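Side-chain contact in alginate lyase (Chitinophaga sp. MD30, PDB 6KCW), which cleaves alginate, presumably by beta-elimination, as a bacterial member of polysaccharide lyase family 36: residues Y133-H136 / Q142-D145. Residues are numbered along the deposited sequence; the frame is centred on the assembly and turned at random.
With PO4 (phosphate ion), chain B.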
# COMPACT_ATOMS: atom_id res chain seq x y z
N TYR A 133 -4.29 -5.14 5.15
CA TYR A 133 -3.30 -6.22 5.09
C TYR A 133 -2.13 -5.79 5.98
O TYR A 133 -1.17 -5.19 5.51
CB TYR A 133 -2.86 -6.51 3.66
CG TYR A 133 -2.23 -7.86 3.52
CD1 TYR A 133 -3.01 -9.01 3.59
CD2 TYR A 133 -0.86 -8.00 3.35
CE1 TYR A 133 -2.45 -10.25 3.48
CE2 TYR A 133 -0.29 -9.25 3.24
CZ TYR A 133 -1.09 -10.37 3.30
OH TYR A 133 -0.54 -11.63 3.20
N ILE A 134 -2.24 -6.09 7.27
CA ILE A 134 -1.38 -5.49 8.29
C ILE A 134 -0.51 -6.59 8.90
O ILE A 134 -1.02 -7.60 9.39
CB ILE A 134 -2.21 -4.78 9.37
CG1 ILE A 134 -3.31 -3.94 8.74
CG2 ILE A 134 -1.34 -3.86 10.18
CD1 ILE A 134 -2.78 -2.96 7.74
N TYR A 135 0.81 -6.40 8.83
CA TYR A 135 1.72 -7.12 9.70
C TYR A 135 1.91 -6.25 10.94
O TYR A 135 2.08 -5.03 10.82
CB TYR A 135 3.06 -7.42 9.02
CG TYR A 135 2.98 -8.40 7.86
CD1 TYR A 135 2.51 -8.00 6.62
CD2 TYR A 135 3.41 -9.73 7.99
CE1 TYR A 135 2.43 -8.87 5.55
CE2 TYR A 135 3.33 -10.62 6.92
CZ TYR A 135 2.84 -10.18 5.69
OH TYR A 135 2.74 -11.02 4.59
N HIS A 136 1.83 -6.87 12.11
CA HIS A 136 2.02 -6.16 13.37
C HIS A 136 2.36 -7.18 14.45
O HIS A 136 2.43 -8.39 14.20
CB HIS A 136 0.78 -5.36 13.74
CG HIS A 136 -0.46 -6.19 13.82
ND1 HIS A 136 -1.08 -6.47 15.02
CD2 HIS A 136 -1.19 -6.80 12.86
CE1 HIS A 136 -2.15 -7.22 14.78
NE2 HIS A 136 -2.23 -7.43 13.48
N GLN A 142 0.72 -15.96 10.07
CA GLN A 142 2.07 -15.66 9.65
C GLN A 142 2.09 -14.63 8.54
O GLN A 142 3.07 -13.89 8.39
CB GLN A 142 2.76 -16.96 9.20
CG GLN A 142 4.14 -16.77 8.63
CD GLN A 142 4.81 -18.09 8.26
OE1 GLN A 142 5.94 -18.10 7.79
NE2 GLN A 142 4.10 -19.20 8.44
N TYR A 143 1.00 -14.54 7.77
CA TYR A 143 0.85 -13.56 6.71
C TYR A 143 -0.05 -12.43 7.20
O TYR A 143 -0.35 -12.31 8.38
CB TYR A 143 0.32 -14.25 5.45
CG TYR A 143 1.31 -15.24 4.86
CD1 TYR A 143 1.40 -16.54 5.34
CD2 TYR A 143 2.19 -14.86 3.84
CE1 TYR A 143 2.32 -17.45 4.82
CE2 TYR A 143 3.11 -15.75 3.32
CZ TYR A 143 3.17 -17.05 3.81
OH TYR A 143 4.07 -17.95 3.30
N GLY A 144 -0.51 -11.60 6.27
CA GLY A 144 -1.07 -10.32 6.65
C GLY A 144 -2.39 -10.45 7.38
O GLY A 144 -3.28 -11.21 6.98
N ASP A 145 -2.54 -9.66 8.43
CA ASP A 145 -3.77 -9.59 9.20
C ASP A 145 -4.72 -8.64 8.48
O ASP A 145 -4.37 -7.49 8.21
CB ASP A 145 -3.44 -9.10 10.62
CG ASP A 145 -4.58 -9.24 11.58
OD1 ASP A 145 -5.70 -9.59 11.15
OD2 ASP A 145 -4.36 -8.97 12.79
P PO4 B . 2.89 -11.09 1.84
O1 PO4 B . 3.57 -9.87 1.29
O2 PO4 B . 3.82 -12.28 1.69
O3 PO4 B . 1.64 -11.43 1.06
O4 PO4 B . 2.60 -10.89 3.34
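Ile134 and Asp145 form a single antiparallel bridge, a hydrogen-bonded pair, where the loop after strand 128-135 folds back on that strand's end in the concanavalin-type beta-sandwich. Ile134 N donates a hydrogen bond to Asp145 O at 2.7 Å, and Asp145 N donates one to Ile134 O at 2.7 Å. The tight, buried end lies at His136 and Asp145. With CG placed between its backbone N and carbonyl carbon (chi1 57°), the His136 imidazole turns back toward the loop, and His136 NE2 donates a hydrogen bond to Asp145 OD2, 2.7 Å away. The oxygen lies in the ring plane; the ring meets it on the anti side, slightly out of the carboxylate plane; ring and carboxylate are nearly coplanar, 20° apart. The carboxylate's other oxygen, OD1, accepts a hydrogen bond from Phe147 N, so both oxygens are engaged, which should restrain the carboxylate's rotation. Gly144 packs its bare CA over two tyrosine faces, 3.5 Å from the Tyr133 ring centroid and 4.1 Å from that of Tyr135, both CH-pi contacts. Toward solvent the packing thins: Tyr143 offers CB to Tyr133 OH at 3.6 Å, while its ring leads away from the strand. A phosphate, probably from the crystallisation liquor, sits by the tyrosine hydroxyls and is hydrogen-bonded to Lys91 NZ and Arg117 NH2; its O4 is modelled implausibly close to Tyr135 OH, making that detail doubtful. This cluster round an anion could suit an acidic sugar, though no substrate is bound here. Beside it, the Tyr133 hydroxyl accepts the N-H of Gly144, N to OH 3.1 Å and 158° at the hydrogen.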